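Local atomic coordinates of packaging protein UL32 (Human herpesvirus 8 type M, PDB entry 6XF9), a protein that forms a pentameric, zinc-binding ring required for herpesviral genome packaging and probably helps bring newly made capsids to nuclear replication compartments. Residues C299-K310 / N376-F386; I333-M343 / I355-H364. One frame throughout, in Å; residues are numbered along the deposited sequence.

Contact 1: residues C299-K310 / N376-F386; sequences CECLAAHPEAPK and NAKVVSEDVLF. With ZN (zinc ion), chain P.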
loop_
_atom_site.group_PDB
_atom_site.type_symbol
_atom_site.label_atom_id
_atom_site.label_comp_id
_atom_site.label_asym_id
_atom_site.label_seq_id
_atom_site.Cartn_x
_atom_site.Cartn_y
_atom_site.Cartn_z
ATOM N N CYS D 299 6.186 3.914 41.733
ATOM C CA CYS D 299 6.086 2.462 41.627
ATOM C C CYS D 299 6.943 1.773 42.674
ATOM O O CYS D 299 6.589 0.686 43.136
ATOM C CB CYS D 299 6.486 1.985 40.227
ATOM S SG CYS D 299 5.225 2.241 38.928
ATOM N N GLU D 300 8.097 2.350 43.021
ATOM C CA GLU D 300 8.855 1.821 44.150
ATOM C C GLU D 300 8.003 1.873 45.409
ATOM O O GLU D 300 7.909 0.889 46.148
ATOM C CB GLU D 300 10.143 2.624 44.350
ATOM C CG GLU D 300 11.006 2.735 43.107
ATOM C CD GLU D 300 11.433 1.404 42.552
ATOM O OE1 GLU D 300 11.719 0.510 43.357
ATOM O OE2 GLU D 300 11.443 1.234 41.308
ATOM N N CYS D 301 7.306 2.990 45.624
ATOM C CA CYS D 301 6.474 3.124 46.810
ATOM C C CYS D 301 5.386 2.075 46.848
ATOM O O CYS D 301 4.992 1.627 47.930
ATOM C CB CYS D 301 5.860 4.517 46.868
ATOM S SG CYS D 301 7.117 5.761 47.176
ATOM N N LEU D 302 4.832 1.720 45.690
ATOM C CA LEU D 302 3.796 0.694 45.667
ATOM C C LEU D 302 4.291 -0.601 46.288
ATOM O O LEU D 302 3.532 -1.295 46.969
ATOM C CB LEU D 302 3.309 0.453 44.240
ATOM C CG LEU D 302 2.500 1.596 43.619
ATOM C CD1 LEU D 302 1.990 1.165 42.273
ATOM C CD2 LEU D 302 1.325 1.979 44.494
ATOM N N ALA D 303 5.555 -0.938 46.080
ATOM C CA ALA D 303 6.113 -2.168 46.622
ATOM C C ALA D 303 6.853 -1.976 47.938
ATOM O O ALA D 303 7.093 -2.957 48.649
ATOM C CB ALA D 303 7.086 -2.792 45.620
ATOM N N ALA D 304 7.208 -0.746 48.286
ATOM C CA ALA D 304 8.088 -0.500 49.411
ATOM C C ALA D 304 7.362 0.018 50.644
ATOM O O ALA D 304 7.959 0.033 51.726
ATOM C CB ALA D 304 9.161 0.516 49.008
ATOM N N HIS D 305 6.089 0.394 50.527
ATOM C CA HIS D 305 5.433 1.065 51.619
ATOM C C HIS D 305 3.966 0.682 51.722
ATOM O O HIS D 305 3.256 0.656 50.704
ATOM C CB HIS D 305 5.545 2.575 51.462
ATOM C CG HIS D 305 5.209 3.332 52.707
ATOM N ND1 HIS D 305 3.934 3.379 53.232
ATOM C CD2 HIS D 305 5.982 4.085 53.524
ATOM C CE1 HIS D 305 3.938 4.128 54.320
ATOM N NE2 HIS D 305 5.166 4.574 54.515
ATOM N N PRO D 306 3.471 0.468 52.950
ATOM C CA PRO D 306 2.156 -0.180 53.110
ATOM C C PRO D 306 0.974 0.661 52.689
ATOM O O PRO D 306 -0.088 0.091 52.429
ATOM C CB PRO D 306 2.096 -0.487 54.615
ATOM C CG PRO D 306 3.538 -0.545 55.048
ATOM C CD PRO D 306 4.223 0.505 54.219
ATOM N N GLU D 307 1.066 1.985 52.698
ATOM C CA GLU D 307 -0.094 2.798 52.347
ATOM C C GLU D 307 0.044 3.520 51.013
ATOM O O GLU D 307 -0.812 4.346 50.685
ATOM C CB GLU D 307 -0.412 3.765 53.485
ATOM C CG GLU D 307 0.820 4.248 54.178
ATOM C CD GLU D 307 0.546 4.991 55.481
ATOM O OE1 GLU D 307 -0.590 5.474 55.680
ATOM O OE2 GLU D 307 1.486 5.075 56.314
ATOM N N ALA D 308 1.069 3.196 50.207
ATOM C CA ALA D 308 1.191 3.854 48.905
ATOM C C ALA D 308 0.057 3.453 47.968
ATOM O O ALA D 308 -0.572 4.354 47.380
ATOM C CB ALA D 308 2.567 3.565 48.288
ATOM N N PRO D 309 -0.290 2.161 47.803
ATOM C CA PRO D 309 -1.400 1.820 46.894
ATOM C C PRO D 309 -2.678 2.593 47.153
ATOM O O PRO D 309 -3.260 3.183 46.228
ATOM C CB PRO D 309 -1.571 0.318 47.135
ATOM C CG PRO D 309 -0.205 -0.154 47.404
ATOM C CD PRO D 309 0.442 0.942 48.219
ATOM N N LYS D 310 -3.139 2.608 48.396
ATOM C CA LYS D 310 -4.389 3.289 48.665
ATOM C C LYS D 310 -4.211 4.801 48.642
ATOM O O LYS D 310 -5.138 5.522 48.247
ATOM C CB LYS D 310 -4.937 2.837 50.010
ATOM C CG LYS D 310 -6.441 2.843 50.070
ATOM C CD LYS D 310 -6.952 3.004 51.497
ATOM C CE LYS D 310 -8.205 3.892 51.537
ATOM N NZ LYS D 310 -9.430 3.205 50.995
ATOM N N ASN D 376 1.265 -2.001 37.302
ATOM C CA ASN D 376 1.790 -2.119 38.661
ATOM C C ASN D 376 0.740 -1.765 39.709
ATOM O O ASN D 376 0.612 -2.457 40.721
ATOM C CB ASN D 376 3.003 -1.214 38.806
ATOM C CG ASN D 376 4.253 -1.844 38.312
ATOM O OD1 ASN D 376 4.294 -3.039 38.040
ATOM N ND2 ASN D 376 5.308 -1.053 38.214
ATOM N N ALA D 377 -0.016 -0.686 39.502
ATOM C CA ALA D 377 -1.093 -0.385 40.440
ATOM C C ALA D 377 -2.174 -1.467 40.441
ATOM O O ALA D 377 -2.806 -1.698 41.478
ATOM C CB ALA D 377 -1.705 0.979 40.131
ATOM N N LYS D 378 -2.424 -2.128 39.297
ATOM C CA LYS D 378 -3.503 -3.115 39.239
ATOM C C LYS D 378 -3.121 -4.435 39.874
ATOM O O LYS D 378 -3.991 -5.145 40.371
ATOM C CB LYS D 378 -3.934 -3.391 37.795
ATOM C CG LYS D 378 -4.803 -2.336 37.138
ATOM C CD LYS D 378 -6.150 -2.342 37.834
ATOM C CE LYS D 378 -7.220 -1.615 37.049
ATOM N NZ LYS D 378 -8.571 -1.730 37.722
ATOM N N VAL D 379 -1.842 -4.764 39.889
ATOM C CA VAL D 379 -1.387 -6.076 40.328
ATOM C C VAL D 379 -1.132 -6.128 41.833
ATOM O O VAL D 379 -1.284 -7.188 42.445
ATOM C CB VAL D 379 -0.118 -6.425 39.529
ATOM C CG1 VAL D 379 0.486 -7.701 40.001
ATOM C CG2 VAL D 379 -0.424 -6.516 38.037
ATOM N N VAL D 380 -0.780 -4.993 42.446
ATOM C CA VAL D 380 -0.289 -4.952 43.821
ATOM C C VAL D 380 -1.409 -5.180 44.832
ATOM O O VAL D 380 -2.542 -4.705 44.661
ATOM C CB VAL D 380 0.391 -3.594 44.056
ATOM C CG1 VAL D 380 -0.644 -2.482 43.937
ATOM C CG2 VAL D 380 1.095 -3.569 45.382
ATOM N N SER D 381 -1.082 -5.893 45.914
ATOM C CA SER D 381 -1.930 -6.008 47.105
ATOM C C SER D 381 -1.090 -5.627 48.320
ATOM O O SER D 381 -0.196 -6.385 48.712
ATOM C CB SER D 381 -2.486 -7.410 47.263
ATOM O OG SER D 381 -3.026 -7.563 48.563
ATOM N N GLU D 382 -1.330 -4.426 48.869
ATOM C CA GLU D 382 -0.596 -3.970 50.052
ATOM C C GLU D 382 -0.861 -4.848 51.266
ATOM O O GLU D 382 -0.047 -4.862 52.197
ATOM C CB GLU D 382 -0.937 -2.514 50.386
ATOM C CG GLU D 382 -2.395 -2.210 50.704
ATOM C CD GLU D 382 -3.287 -2.167 49.488
ATOM O OE1 GLU D 382 -4.385 -1.564 49.588
ATOM O OE2 GLU D 382 -2.894 -2.716 48.426
ATOM N N ASP D 383 -2.003 -5.538 51.293
ATOM C CA ASP D 383 -2.305 -6.449 52.388
ATOM C C ASP D 383 -1.376 -7.658 52.367
ATOM O O ASP D 383 -0.754 -7.979 53.380
ATOM C CB ASP D 383 -3.760 -6.883 52.300
ATOM C CG ASP D 383 -4.708 -5.704 52.308
ATOM O OD1 ASP D 383 -4.482 -4.759 53.096
ATOM O OD2 ASP D 383 -5.674 -5.704 51.517
ATOM N N VAL D 384 -1.284 -8.359 51.230
ATOM C CA VAL D 384 -0.360 -9.490 51.124
ATOM C C VAL D 384 1.041 -9.055 51.493
ATOM O O VAL D 384 1.748 -9.725 52.254
ATOM C CB VAL D 384 -0.384 -10.096 49.708
ATOM C CG1 VAL D 384 0.664 -11.162 49.600
ATOM C CG2 VAL D 384 -1.739 -10.679 49.398
ATOM N N LEU D 385 1.474 -7.926 50.951
ATOM C CA LEU D 385 2.880 -7.588 51.059
ATOM C C LEU D 385 3.245 -7.164 52.473
ATOM O O LEU D 385 4.361 -7.435 52.932
ATOM C CB LEU D 385 3.231 -6.486 50.068
ATOM C CG LEU D 385 3.225 -6.852 48.586
ATOM C CD1 LEU D 385 3.966 -5.743 47.819
ATOM C CD2 LEU D 385 3.834 -8.241 48.321
ATOM N N PHE D 386 2.340 -6.466 53.167
ATOM C CA PHE D 386 2.755 -5.721 54.348
ATOM C C PHE D 386 1.996 -6.013 55.629
ATOM O O PHE D 386 2.467 -5.601 56.689
ATOM C CB PHE D 386 2.716 -4.208 54.067
ATOM C CG PHE D 386 3.961 -3.724 53.385
ATOM C CD1 PHE D 386 5.162 -3.677 54.073
ATOM C CD2 PHE D 386 3.954 -3.410 52.044
ATOM C CE1 PHE D 386 6.325 -3.285 53.449
ATOM C CE2 PHE D 386 5.107 -3.007 51.412
ATOM C CZ PHE D 386 6.293 -2.944 52.116
HETATM ZN ZN ZN P . 4.953 4.459 38.280
#
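The thiolate sulfur of Cys-299 is gripped twice: Cys-299 SG binds the zinc ion at 2.3 Å and accepts a nearly straight hydrogen bond (175°) from Asn-376 ND2 at 3.4 Å. Cys-296, His-366 and Cys-373 complete this site of three cysteines and one histidine. The sulfur lies in the amide plane of Asn-376, and the amide's other end, OD1, is bonded to the backbone N of His-87, which helps fix its rotation. Such a second-shell N-H would be expected to ease the negative charge on the sulfur. Farther along, CD1 of Leu-302 rests on the backbone of Ala-377, while Val-380 CG2 packs between Leu-302 O and Pro-309 CG. Pro-306 crosses Phe-386 at about a right angle and sets its CG over one ring face, 4.0 Å from the centroid, a CH-pi contact. Ala-303 O meets the ring edge at Phe-386 CE2, 3.4 Å away. Glu-382 is bent at chi2 (-76°), and Glu-382 OE2 comes 3.6 Å from Pro-309 CB. The contact thus joins helices 297-304 and 308-321 to helices 371-379 and 382-386, with helix 89-106 packed on Ala-303 and Ala-304 and helix 71-83 on Leu-385.

Contact 2: residues I333-M343 / I355-H364; sequences IAFVLDNPFAM and IRGCTPQEIH
Arg-356 turns its guanidinium to backbone carbonyls of Leu-337 and of the Asx turn and type I beta turn that begin at Asn-339. Arg-356 NH2 donates to Leu-337 O at 3.3 Å, close to the guanidinium plane but from above the carbonyl plane; Arg-356 NE adds a weak bond to the same oxygen. Arg-356 NH1 donates to Pro-340 O at 3.2 Å, tilted from the guanidinium plane, with an N-H...O angle of 138°. One guanidinium thus bonds both to Leu-337 and to the beta turn Asn-339 to Ala-342; in the Asx turn, Asn-339 OD1 accepts from Phe-341 N. A bend at chi3 of Arg-356 (58°) turns the guanidinium toward these carbonyls. Ala-342 CB lies over one face of the guanidinium, 3.4 Å from Arg-356 NE. Beyond it Met-343 crosses Ile-355 at about a right angle, Met-343 SD 3.4 Å from Ile-355 CG2 and Met-343 CE against Ile-355 CD1. Toward Ile-333, helix 333-338 and helix 360-364 cross at 111°. Ile-333 and Ile-363 slide past each other in opposite directions, with their CG2 methyls 3.6 Å apart, and Ile-333 CD1 sits against the backbone of His-364. Leu-298 of helix 297-304 backs Ile-355 and Ile-363. Helix 329-338 also meets a neighbouring subunit: Asp-338 forms a salt bridge with Arg-63 of that subunit, and Phe-335 stacks on Phe-59 of the same subunit. Leu-337 and Ile-363 meet tip to tip, and their CD1 methyls are tightly packed at 3.4 Å.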
loop_
_atom_site.group_PDB
_atom_site.type_symbol
_atom_site.label_atom_id
_atom_site.label_comp_id
_atom_site.label_asym_id
_atom_site.label_seq_id
_atom_site.Cartn_x
_atom_site.Cartn_y
_atom_site.Cartn_z
ATOM N N ILE D 333 -2.636 18.307 39.858
ATOM C CA ILE D 333 -1.699 17.641 40.747
ATOM C C ILE D 333 -0.943 18.668 41.581
ATOM O O ILE D 333 -0.763 18.499 42.795
ATOM C CB ILE D 333 -0.753 16.758 39.917
ATOM C CG1 ILE D 333 -1.535 15.603 39.294
ATOM C CG2 ILE D 333 0.378 16.257 40.761
ATOM C CD1 ILE D 333 -0.862 14.971 38.098
ATOM N N ALA D 334 -0.485 19.749 40.948
ATOM C CA ALA D 334 0.214 20.783 41.702
ATOM C C ALA D 334 -0.708 21.437 42.718
ATOM O O ALA D 334 -0.301 21.683 43.856
ATOM C CB ALA D 334 0.804 21.826 40.761
ATOM N N PHE D 335 -1.962 21.703 42.334
ATOM C CA PHE D 335 -2.911 22.334 43.255
ATOM C C PHE D 335 -3.182 21.461 44.474
ATOM O O PHE D 335 -3.218 21.961 45.603
ATOM C CB PHE D 335 -4.235 22.646 42.551
ATOM C CG PHE D 335 -4.158 23.782 41.538
ATOM C CD1 PHE D 335 -2.953 24.440 41.273
ATOM C CD2 PHE D 335 -5.307 24.184 40.835
ATOM C CE1 PHE D 335 -2.907 25.472 40.337
ATOM C CE2 PHE D 335 -5.262 25.217 39.900
ATOM C CZ PHE D 335 -4.063 25.859 39.653
ATOM N N VAL D 336 -3.399 20.158 44.274
ATOM C CA VAL D 336 -3.662 19.272 45.411
ATOM C C VAL D 336 -2.469 19.233 46.359
ATOM O O VAL D 336 -2.630 19.293 47.579
ATOM C CB VAL D 336 -4.035 17.865 44.917
ATOM C CG1 VAL D 336 -3.917 16.880 46.049
ATOM C CG2 VAL D 336 -5.446 17.870 44.357
ATOM N N LEU D 337 -1.260 19.161 45.817
ATOM C CA LEU D 337 -0.046 18.971 46.605
ATOM C C LEU D 337 0.670 20.253 47.018
ATOM O O LEU D 337 1.704 20.152 47.685
ATOM C CB LEU D 337 0.946 18.092 45.834
ATOM C CG LEU D 337 0.509 16.667 45.489
ATOM C CD1 LEU D 337 1.699 15.980 44.912
ATOM C CD2 LEU D 337 0.038 15.920 46.737
ATOM N N ASP D 338 0.210 21.445 46.610
ATOM C CA ASP D 338 0.814 22.666 47.154
ATOM C C ASP D 338 0.385 22.889 48.594
ATOM O O ASP D 338 1.186 23.332 49.428
ATOM C CB ASP D 338 0.456 23.898 46.332
ATOM C CG ASP D 338 1.054 25.180 46.929
ATOM O OD1 ASP D 338 2.159 25.092 47.522
ATOM O OD2 ASP D 338 0.416 26.261 46.843
ATOM N N ASN D 339 -0.852 22.496 48.892
ATOM C CA ASN D 339 -1.427 22.705 50.213
ATOM C C ASN D 339 -0.526 22.085 51.254
ATOM O O ASN D 339 -0.031 20.972 51.077
ATOM C CB ASN D 339 -2.829 22.097 50.295
ATOM C CG ASN D 339 -3.457 22.268 51.664
ATOM O OD1 ASN D 339 -2.856 22.846 52.569
ATOM N ND2 ASN D 339 -4.676 21.762 51.822
ATOM N N PRO D 340 -0.270 22.794 52.334
ATOM C CA PRO D 340 0.647 22.305 53.344
ATOM C C PRO D 340 0.105 21.110 54.034
ATOM O O PRO D 340 0.859 20.361 54.573
ATOM C CB PRO D 340 0.759 23.481 54.288
ATOM C CG PRO D 340 0.400 24.651 53.458
ATOM C CD PRO D 340 -0.751 24.128 52.674
ATOM N N PHE D 341 -1.195 20.934 54.007
ATOM C CA PHE D 341 -1.836 19.825 54.676
ATOM C C PHE D 341 -2.195 18.729 53.725
ATOM O O PHE D 341 -3.103 17.979 53.967
ATOM C CB PHE D 341 -3.107 20.298 55.365
ATOM N N ALA D 342 -1.476 18.646 52.631
ATOM C CA ALA D 342 -1.778 17.693 51.583
ATOM C C ALA D 342 -1.761 16.248 51.920
ATOM O O ALA D 342 -0.968 15.784 52.677
ATOM C CB ALA D 342 -0.844 17.917 50.437
ATOM N N MET D 343 -2.661 15.516 51.313
ATOM C CA MET D 343 -2.671 14.072 51.582
ATOM C C MET D 343 -2.704 13.681 53.058
ATOM O O MET D 343 -1.857 12.913 53.516
ATOM C CB MET D 343 -1.479 13.399 50.896
ATOM C CG MET D 343 -1.441 13.592 49.388
ATOM S SD MET D 343 -0.034 12.774 48.615
ATOM C CE MET D 343 -0.359 11.065 49.042
ATOM N N ILE D 355 6.031 11.649 48.015
ATOM C CA ILE D 355 5.003 11.867 47.000
ATOM C C ILE D 355 4.883 13.351 46.673
ATOM O O ILE D 355 4.815 13.744 45.504
ATOM C CB ILE D 355 3.664 11.263 47.464
ATOM C CG1 ILE D 355 3.759 9.727 47.519
ATOM C CG2 ILE D 355 2.512 11.710 46.571
ATOM C CD1 ILE D 355 2.499 9.048 48.064
ATOM N N ARG D 356 4.857 14.198 47.701
ATOM C CA ARG D 356 4.719 15.640 47.497
ATOM C C ARG D 356 5.959 16.273 46.896
ATOM O O ARG D 356 5.878 17.392 46.383
ATOM C CB ARG D 356 4.370 16.314 48.813
ATOM C CG ARG D 356 3.035 15.830 49.330
ATOM C CD ARG D 356 2.628 16.587 50.557
ATOM N NE ARG D 356 2.564 18.018 50.283
ATOM C CZ ARG D 356 2.518 18.951 51.225
ATOM N NH1 ARG D 356 2.507 18.589 52.506
ATOM N NH2 ARG D 356 2.456 20.236 50.891
ATOM N N GLY D 357 7.114 15.621 47.013
ATOM C CA GLY D 357 8.322 16.114 46.374
ATOM C C GLY D 357 8.454 15.737 44.914
ATOM O O GLY D 357 9.236 16.365 44.193
ATOM N N CYS D 358 7.741 14.698 44.474
ATOM C CA CYS D 358 7.750 14.326 43.070
ATOM C C CYS D 358 7.245 15.476 42.216
ATOM O O CYS D 358 6.394 16.264 42.638
ATOM C CB CYS D 358 6.893 13.083 42.831
ATOM S SG CYS D 358 7.592 11.531 43.477
ATOM N N THR D 359 7.768 15.557 40.996
ATOM C CA THR D 359 7.305 16.563 40.061
ATOM C C THR D 359 5.890 16.226 39.591
ATOM O O THR D 359 5.492 15.058 39.600
ATOM C CB THR D 359 8.262 16.642 38.875
ATOM O OG1 THR D 359 8.022 15.545 37.980
ATOM C CG2 THR D 359 9.665 16.553 39.365
ATOM N N PRO D 360 5.112 17.230 39.165
ATOM C CA PRO D 360 3.766 16.928 38.640
ATOM C C PRO D 360 3.801 16.025 37.427
ATOM O O PRO D 360 2.808 15.352 37.144
ATOM C CB PRO D 360 3.179 18.309 38.310
ATOM C CG PRO D 360 4.047 19.303 39.053
ATOM C CD PRO D 360 5.414 18.671 39.105
ATOM N N GLN D 361 4.895 16.020 36.666
ATOM C CA GLN D 361 5.006 15.055 35.580
ATOM C C GLN D 361 5.167 13.631 36.104
ATOM O O GLN D 361 4.557 12.711 35.563
ATOM C CB GLN D 361 6.178 15.401 34.675
ATOM C CG GLN D 361 6.008 16.622 33.791
ATOM C CD GLN D 361 6.307 17.902 34.500
ATOM O OE1 GLN D 361 6.875 17.900 35.589
ATOM N NE2 GLN D 361 5.985 19.018 33.861
ATOM N N GLU D 362 5.986 13.408 37.144
ATOM C CA GLU D 362 6.120 12.043 37.663
ATOM C C GLU D 362 4.783 11.519 38.128
ATOM O O GLU D 362 4.454 10.353 37.891
ATOM C CB GLU D 362 7.122 11.955 38.812
ATOM C CG GLU D 362 8.546 12.382 38.468
ATOM C CD GLU D 362 9.542 11.994 39.543
ATOM O OE1 GLU D 362 9.959 12.912 40.296
ATOM O OE2 GLU D 362 9.862 10.778 39.662
ATOM N N ILE D 363 4.007 12.361 38.811
ATOM C CA ILE D 363 2.697 11.941 39.292
ATOM C C ILE D 363 1.724 11.842 38.127
ATOM O O ILE D 363 0.924 10.901 38.050
ATOM C CB ILE D 363 2.211 12.912 40.383
ATOM C CG1 ILE D 363 3.092 12.769 41.618
ATOM C CG2 ILE D 363 0.767 12.652 40.764
ATOM C CD1 ILE D 363 3.042 13.947 42.519
ATOM N N HIS D 364 1.785 12.793 37.188
ATOM C CA HIS D 364 0.978 12.688 35.972
ATOM C C HIS D 364 1.281 11.393 35.238
ATOM O O HIS D 364 0.370 10.652 34.855
ATOM C CB HIS D 364 1.249 13.872 35.045
ATOM C CG HIS D 364 0.455 13.839 33.772
ATOM N ND1 HIS D 364 0.952 14.298 32.569
ATOM C CD2 HIS D 364 -0.809 13.421 33.521
ATOM C CE1 HIS D 364 0.034 14.146 31.629
ATOM N NE2 HIS D 364 -1.044 13.618 32.180
#

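Overall arrangement
From the N-terminal side, the chain first runs through residues 299-310, continues along helix 308-321 into helix 329-338, turns, and passes through helices 349-357 and 360-369 before helix 371-379 leads to residues 376-386. Contact 2 closes the short inner loop between 333-343 and 355-364; contact 1 closes the longer loop around it, so the two are nested. Their centres lie 19 Å apart, and the nearest atoms, about 5 Å apart, do not touch. Helix 360-369 links them: it starts in contact 2 and carries His-366, which shares a zinc ion with Cys-299 of contact 1. Contact 1 lies nearer the chain's centre, whereas contact 2 borders a neighbouring subunit of the pentamer.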